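Local coordinates for protein PBP5 (Haemophilus influenzae, PDB 3A3J) that removes C-terminal D-alanine residues from the peptide stems of cell-wall precursors as a serine D-alanyl-D-alanine carboxypeptidase, at residues Q127-K132 with G158-R163; S43-V48 with V119-K124; K124-Q127 with N133-F136. All blocks are in the same frame, centred on the assembly; numbering follows the deposited sequence.

Interaction 1. Residues Q127-K132 with G158-R163; sequences QQFGLK and GAHIIR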
# COMPACT_ATOMS: atom_id res chain seq x y z
N GLN A 127 -7.54 -7.93 -8.30
CA GLN A 127 -6.90 -8.80 -9.34
C GLN A 127 -5.73 -8.06 -9.86
O GLN A 127 -4.63 -8.60 -10.07
CB GLN A 127 -7.86 -9.00 -10.55
CG GLN A 127 -9.04 -9.80 -10.17
CD GLN A 127 -8.52 -11.01 -9.46
OE1 GLN A 127 -7.45 -11.47 -9.80
NE2 GLN A 127 -9.27 -11.55 -8.48
N GLN A 128 -5.97 -6.80 -10.12
CA GLN A 128 -4.95 -6.06 -10.74
C GLN A 128 -3.74 -5.87 -9.77
O GLN A 128 -2.62 -5.78 -10.25
CB GLN A 128 -5.55 -4.76 -11.15
CG GLN A 128 -4.64 -3.80 -11.81
CD GLN A 128 -5.42 -2.57 -12.06
OE1 GLN A 128 -6.54 -2.65 -12.57
NE2 GLN A 128 -4.88 -1.41 -11.67
N PHE A 129 -3.95 -5.81 -8.45
CA PHE A 129 -2.83 -5.72 -7.48
C PHE A 129 -2.16 -7.07 -7.28
O PHE A 129 -1.12 -7.14 -6.64
CB PHE A 129 -3.28 -5.24 -6.05
CG PHE A 129 -3.78 -3.83 -6.01
CD1 PHE A 129 -3.63 -3.00 -7.07
CD2 PHE A 129 -4.37 -3.32 -4.84
CE1 PHE A 129 -4.07 -1.68 -7.02
CE2 PHE A 129 -4.80 -2.00 -4.75
CZ PHE A 129 -4.68 -1.16 -5.83
N GLY A 130 -2.76 -8.15 -7.78
CA GLY A 130 -2.15 -9.48 -7.57
C GLY A 130 -2.37 -10.18 -6.24
O GLY A 130 -1.52 -10.97 -5.80
N LEU A 131 -3.54 -9.98 -5.64
CA LEU A 131 -3.83 -10.47 -4.30
C LEU A 131 -4.59 -11.74 -4.34
O LEU A 131 -5.49 -11.88 -5.16
CB LEU A 131 -4.73 -9.46 -3.52
CG LEU A 131 -4.46 -7.98 -3.70
CD1 LEU A 131 -5.50 -7.16 -2.84
CD2 LEU A 131 -3.03 -7.68 -3.23
N LYS A 132 -4.37 -12.60 -3.37
CA LYS A 132 -4.79 -13.97 -3.48
C LYS A 132 -5.70 -14.27 -2.32
O LYS A 132 -6.37 -15.29 -2.26
CB LYS A 132 -3.49 -14.79 -3.42
CG LYS A 132 -3.72 -16.26 -3.30
CD LYS A 132 -2.49 -16.97 -2.84
CE LYS A 132 -2.96 -18.32 -2.29
NZ LYS A 132 -1.82 -19.24 -2.39
N GLY A 158 -2.25 -0.78 0.85
CA GLY A 158 -1.86 0.59 1.38
C GLY A 158 -0.67 1.07 0.56
O GLY A 158 -0.54 2.26 0.26
N ALA A 159 0.22 0.18 0.13
CA ALA A 159 1.38 0.75 -0.71
C ALA A 159 0.92 1.39 -2.00
O ALA A 159 1.47 2.41 -2.50
CB ALA A 159 2.41 -0.37 -1.02
N HIS A 160 -0.15 0.80 -2.58
CA HIS A 160 -0.71 1.33 -3.85
C HIS A 160 -1.36 2.65 -3.64
O HIS A 160 -1.26 3.53 -4.48
CB HIS A 160 -1.76 0.37 -4.42
CG HIS A 160 -1.17 -0.67 -5.34
ND1 HIS A 160 -0.65 -0.34 -6.58
CD2 HIS A 160 -0.97 -2.00 -5.19
CE1 HIS A 160 -0.21 -1.44 -7.17
NE2 HIS A 160 -0.36 -2.46 -6.34
N ILE A 161 -2.09 2.81 -2.53
CA ILE A 161 -2.55 4.17 -2.23
C ILE A 161 -1.40 5.16 -2.09
O ILE A 161 -1.43 6.28 -2.64
CB ILE A 161 -3.36 4.19 -0.83
CG1 ILE A 161 -4.67 3.33 -0.93
CG2 ILE A 161 -3.65 5.63 -0.43
CD1 ILE A 161 -5.15 2.73 0.39
N ILE A 162 -0.41 4.82 -1.28
CA ILE A 162 0.69 5.76 -1.11
C ILE A 162 1.39 6.01 -2.45
O ILE A 162 1.70 7.13 -2.82
CB ILE A 162 1.72 5.20 -0.07
CG1 ILE A 162 1.00 5.12 1.31
CG2 ILE A 162 3.02 6.08 -0.07
CD1 ILE A 162 1.65 4.17 2.32
N ARG A 163 1.63 4.93 -3.17
CA ARG A 163 2.37 5.04 -4.47
C ARG A 163 1.50 5.66 -5.61
O ARG A 163 1.90 6.61 -6.26
CB ARG A 163 2.86 3.62 -4.90
CG ARG A 163 3.66 3.65 -6.26
CD ARG A 163 4.37 2.28 -6.43
NE ARG A 163 5.53 2.28 -5.58
CZ ARG A 163 5.74 1.51 -4.54
NH1 ARG A 163 4.90 0.57 -4.18
NH2 ARG A 163 6.85 1.67 -3.86
O HOH W 1 0.42 -5.17 -6.40
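F129 and H160 form an offset aromatic stack near the protein surface, where the C-terminal end of helix 115-128 meets helix 151-164 at H160, a partly exposed position. The ring centroids are 3.7 Å apart and the planes are tilted by only 7°, so the two rings lie almost parallel. They are displaced, not eclipsed: CD2 of H160 sits over the middle of the phenyl ring, whereas CD1 of F129 lies above the imidazole closer to its rim. The side chains run past each other in opposite directions, which brings the phenyl CZ of F129 to 3.6 Å from CB of H160 and leaves the imidazole NE2 near the base of the phenyl group. The CB of F129 already points at helix 151-164, and with CG beside the backbone N and anti to the carbonyl carbon (chi1 -67°) the ring is laid against the imidazole.

A water bridges the two residues, donating to the carbonyl O of F129 over a short 2.5 Å and lying 2.8 Å from NE2 of H160, at the imidazole edge and in its plane. The other ring nitrogen, ND1, is hydrogen-bonded to D164 one turn further along its own helix. With both nitrogens engaged, rotation of the imidazole is restrained while its face stays against F129. Y44 meets the F129 ring edge-to-face, tying the pair to helix 38-51.

Just beyond F129 the chain turns away at G130, whose positive phi (80°) suits a residue with no side chain. Two bonds back into the last turn, G130 N to O of Q127 (3.0 Å) and, probably, L131 N to O of V126 (3.1 Å), define a Schellman motif ending helix 115-128, with an aromatic stack joining that terminus to a second helix of the carboxypeptidase domain.

Interaction 2. Residues S43-V48 with V119-K124; sequences SYVVGV and VETMNK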
# COMPACT_ATOMS: atom_id res chain seq x y z
N SER A 43 -11.48 3.93 -1.03
CA SER A 43 -10.78 5.20 -1.36
C SER A 43 -9.80 5.06 -2.53
O SER A 43 -9.53 6.02 -3.24
CB SER A 43 -9.97 5.64 -0.11
OG SER A 43 -10.86 5.39 1.04
N TYR A 44 -9.21 3.88 -2.69
CA TYR A 44 -8.39 3.60 -3.88
C TYR A 44 -9.25 3.83 -5.18
O TYR A 44 -8.94 4.72 -6.00
CB TYR A 44 -7.76 2.19 -3.84
CG TYR A 44 -6.75 2.04 -5.00
CD1 TYR A 44 -5.41 2.46 -4.84
CD2 TYR A 44 -7.15 1.62 -6.27
CE1 TYR A 44 -4.47 2.38 -5.91
CE2 TYR A 44 -6.23 1.51 -7.35
CZ TYR A 44 -4.89 1.89 -7.15
OH TYR A 44 -3.97 1.82 -8.16
N VAL A 45 -10.39 3.14 -5.27
CA VAL A 45 -11.37 3.38 -6.43
C VAL A 45 -11.68 4.86 -6.61
O VAL A 45 -11.46 5.41 -7.67
CB VAL A 45 -12.65 2.55 -6.23
CG1 VAL A 45 -13.65 2.68 -7.39
CG2 VAL A 45 -12.25 1.11 -6.09
N VAL A 46 -12.10 5.53 -5.52
CA VAL A 46 -12.42 6.97 -5.58
C VAL A 46 -11.21 7.76 -6.04
O VAL A 46 -11.29 8.66 -6.88
CB VAL A 46 -12.92 7.56 -4.16
CG1 VAL A 46 -13.19 9.06 -4.28
CG2 VAL A 46 -14.21 6.88 -3.66
N GLY A 47 -10.05 7.44 -5.48
CA GLY A 47 -8.88 8.24 -5.83
C GLY A 47 -8.44 8.05 -7.28
O GLY A 47 -8.10 9.00 -7.97
N VAL A 48 -8.48 6.82 -7.77
CA VAL A 48 -8.23 6.63 -9.22
C VAL A 48 -9.27 7.33 -10.12
O VAL A 48 -8.93 7.96 -11.14
CB VAL A 48 -8.13 5.17 -9.57
CG1 VAL A 48 -7.90 5.01 -11.13
CG2 VAL A 48 -6.98 4.53 -8.75
N VAL A 119 -18.58 -2.35 -6.05
CA VAL A 119 -17.86 -3.34 -5.33
C VAL A 119 -17.01 -4.15 -6.33
O VAL A 119 -15.97 -4.73 -5.98
CB VAL A 119 -18.83 -4.29 -4.57
CG1 VAL A 119 -18.09 -5.43 -4.10
CG2 VAL A 119 -19.50 -3.61 -3.34
N GLU A 120 -17.50 -4.23 -7.59
CA GLU A 120 -16.89 -5.09 -8.57
C GLU A 120 -15.60 -4.42 -9.06
O GLU A 120 -14.64 -5.12 -9.38
CB GLU A 120 -17.89 -5.35 -9.71
CG GLU A 120 -17.65 -6.63 -10.35
CD GLU A 120 -17.36 -7.75 -9.34
OE1 GLU A 120 -18.09 -7.92 -8.32
OE2 GLU A 120 -16.41 -8.50 -9.60
N THR A 121 -15.61 -3.09 -9.14
CA THR A 121 -14.40 -2.33 -9.36
C THR A 121 -13.34 -2.53 -8.25
O THR A 121 -12.12 -2.56 -8.53
CB THR A 121 -14.72 -0.87 -9.50
OG1 THR A 121 -15.53 -0.72 -10.66
CG2 THR A 121 -13.46 -0.01 -9.75
N MET A 122 -13.81 -2.70 -7.02
CA MET A 122 -12.96 -2.93 -5.89
C MET A 122 -12.28 -4.24 -6.18
O MET A 122 -11.08 -4.39 -5.94
CB MET A 122 -13.76 -3.07 -4.54
CG MET A 122 -14.36 -1.74 -4.02
SD MET A 122 -15.44 -2.11 -2.61
CE MET A 122 -14.25 -2.12 -1.22
N ASN A 123 -13.07 -5.20 -6.68
CA ASN A 123 -12.53 -6.55 -6.90
C ASN A 123 -11.69 -6.57 -8.18
O ASN A 123 -10.79 -7.31 -8.27
CB ASN A 123 -13.57 -7.64 -6.89
CG ASN A 123 -14.12 -7.89 -5.49
OD1 ASN A 123 -13.39 -7.81 -4.51
ND2 ASN A 123 -15.43 -8.21 -5.39
N LYS A 124 -11.98 -5.67 -9.11
CA LYS A 124 -11.11 -5.50 -10.26
C LYS A 124 -9.71 -5.27 -9.67
O LYS A 124 -8.78 -5.96 -10.05
CB LYS A 124 -11.53 -4.32 -11.16
CG LYS A 124 -10.64 -4.12 -12.42
CD LYS A 124 -10.88 -2.82 -13.23
CE LYS A 124 -10.51 -1.56 -12.53
NZ LYS A 124 -10.97 -0.33 -13.30
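V45 points its branched end at helix 115-128 and divides it between two neighbouring residues, T121 and M122. Methyl CG1 of V45 lies 3.6 Å from CG2 of T121, and CG2 of V45 also approaches that threonine methyl, at 4.0 Å; the two side chains meet at a slant. Toward M122 the approach is nearer a right angle, with CG2 of V45 placed 4.1 Å from CG, partway along the thioether chain.

The threonine turns its carbon branch to the valine: CG2 is anti to the backbone N, and OG1 occupies the position beside that nitrogen (chi1 -64°). M122 leaves its helix at an angle to the line between the helices, and its chain, bent at chi3 (86°), touches T38, M41 and T42. The contact is wholly apolar, and the CA atoms of V45 and M122 are 6.5 Å apart.

V45 also touches F118 and Y125, so it enters a four-residue gap on helix 115-128, F118, T121, M122 and Y125, as a knob enters a hole. Helix 38-51 carries K39, the probable proton acceptor, whose side chain is about 7 Å from that of M122, consistent with the SxxK helix of penicillin-binding proteins being packed here into the helical part of the fold.

Interaction 3. Residues K124-Q127 with N133-F136; sequences KYVQ and NTNF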
# COMPACT_ATOMS: atom_id res chain seq x y z
N LYS A 124 -11.98 -5.67 -9.11
CA LYS A 124 -11.11 -5.50 -10.26
C LYS A 124 -9.71 -5.27 -9.67
O LYS A 124 -8.78 -5.96 -10.05
CB LYS A 124 -11.53 -4.32 -11.16
CG LYS A 124 -10.64 -4.12 -12.42
CD LYS A 124 -10.88 -2.82 -13.23
CE LYS A 124 -10.51 -1.56 -12.53
NZ LYS A 124 -10.97 -0.33 -13.30
N TYR A 125 -9.57 -4.29 -8.76
CA TYR A 125 -8.24 -3.84 -8.31
C TYR A 125 -7.57 -4.93 -7.47
O TYR A 125 -6.36 -5.01 -7.39
CB TYR A 125 -8.34 -2.54 -7.57
CG TYR A 125 -8.56 -1.35 -8.47
CD1 TYR A 125 -7.69 -1.06 -9.52
CD2 TYR A 125 -9.66 -0.55 -8.30
CE1 TYR A 125 -7.88 0.02 -10.33
CE2 TYR A 125 -9.86 0.52 -9.12
CZ TYR A 125 -8.99 0.79 -10.13
OH TYR A 125 -9.20 1.91 -10.90
N VAL A 126 -8.38 -5.75 -6.86
CA VAL A 126 -7.87 -6.88 -6.09
C VAL A 126 -7.03 -7.76 -7.07
O VAL A 126 -5.94 -8.28 -6.68
CB VAL A 126 -9.03 -7.70 -5.42
CG1 VAL A 126 -8.55 -9.06 -4.90
CG2 VAL A 126 -9.70 -6.92 -4.24
N GLN A 127 -7.54 -7.93 -8.30
CA GLN A 127 -6.90 -8.80 -9.34
C GLN A 127 -5.73 -8.06 -9.86
O GLN A 127 -4.63 -8.60 -10.07
CB GLN A 127 -7.86 -9.00 -10.55
CG GLN A 127 -9.04 -9.80 -10.17
CD GLN A 127 -8.52 -11.01 -9.46
OE1 GLN A 127 -7.45 -11.47 -9.80
NE2 GLN A 127 -9.27 -11.55 -8.48
N ASN A 133 -5.77 -13.34 -1.37
CA ASN A 133 -6.48 -13.60 -0.16
C ASN A 133 -7.43 -12.47 0.26
O ASN A 133 -7.74 -12.31 1.46
CB ASN A 133 -5.44 -13.86 0.93
CG ASN A 133 -4.87 -15.26 0.85
OD1 ASN A 133 -5.62 -16.22 0.84
ND2 ASN A 133 -3.55 -15.38 0.80
N THR A 134 -7.87 -11.71 -0.72
CA THR A 134 -8.82 -10.69 -0.50
C THR A 134 -10.09 -10.81 -1.34
O THR A 134 -10.01 -11.05 -2.55
CB THR A 134 -8.16 -9.36 -0.83
OG1 THR A 134 -7.02 -9.24 0.02
CG2 THR A 134 -9.10 -8.19 -0.52
N ASN A 135 -11.27 -10.59 -0.73
CA ASN A 135 -12.49 -10.43 -1.53
C ASN A 135 -13.49 -9.48 -0.86
O ASN A 135 -13.83 -9.66 0.28
CB ASN A 135 -13.21 -11.79 -1.73
CG ASN A 135 -14.43 -11.66 -2.62
OD1 ASN A 135 -14.28 -11.36 -3.77
ND2 ASN A 135 -15.61 -11.77 -2.07
N PHE A 136 -13.96 -8.49 -1.59
CA PHE A 136 -14.89 -7.52 -1.01
C PHE A 136 -16.32 -7.80 -1.45
O PHE A 136 -16.58 -8.17 -2.61
CB PHE A 136 -14.48 -6.11 -1.40
CG PHE A 136 -13.12 -5.72 -0.92
CD1 PHE A 136 -12.87 -5.59 0.46
CD2 PHE A 136 -12.07 -5.54 -1.80
CE1 PHE A 136 -11.60 -5.25 0.92
CE2 PHE A 136 -10.77 -5.22 -1.31
CZ PHE A 136 -10.56 -5.06 0.03
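T134 and F136 lay an extended piece of chain against V126, the residue of the last turns of helix 115-128 that faces it. The side chain of N133, at the start, sets off away from the helix, and its OD1 is hydrogen-bonded to NE of R31, while its N bonds to D153. T134 then turns inward. Its CG2, anti to the backbone N, comes to 4.0 Å from CG2 of V126, and OG1, with chi1 at -58°, is directed elsewhere, to D153 and S149. The carbonyl O of T134 lies 3.4 Å from CG1 of V126, so CG1 lies against this O and CB of T134, while CG2 meets the T134 methyl and the F136 ring.

N135 faces outward again, pairing its backbone with Y148 and its ND2 with the carbonyl O of N146. F136 leaves the chain at an angle but brings its ring back to the helix: CE2 approaches CG2 of V126 at 3.6 Å, and CD2 is nearly as close, the methyl coming obliquely to the ring. The carbonyl O of F136 is hydrogen-bonded to ND2 of N123, one turn back along the helix.

Beyond V126 the phenyl ring packs on M122 of helix 115-128 and on T38 and M41 of helix 38-51, while D153, the partner of T134, belongs to helix 151-164.

All three interactions use helix 115-128. Interactions 2 and 3 are largely buried and mainly apolar: in one the helix meets helix 38-51, in the other it meets the chain that follows its own end. Interaction 1 lies nearer the surface, where stacked rings and a bridging water take the place of methyl packing. The contacts touch one another. Y44, from helix 38-51 of interaction 2, meets the ring of Y125, in the helical segment of interaction 3, edge-to-face. Interactions 1 and 3 share Q127, and the Schellman motif that closes the helix falls between them.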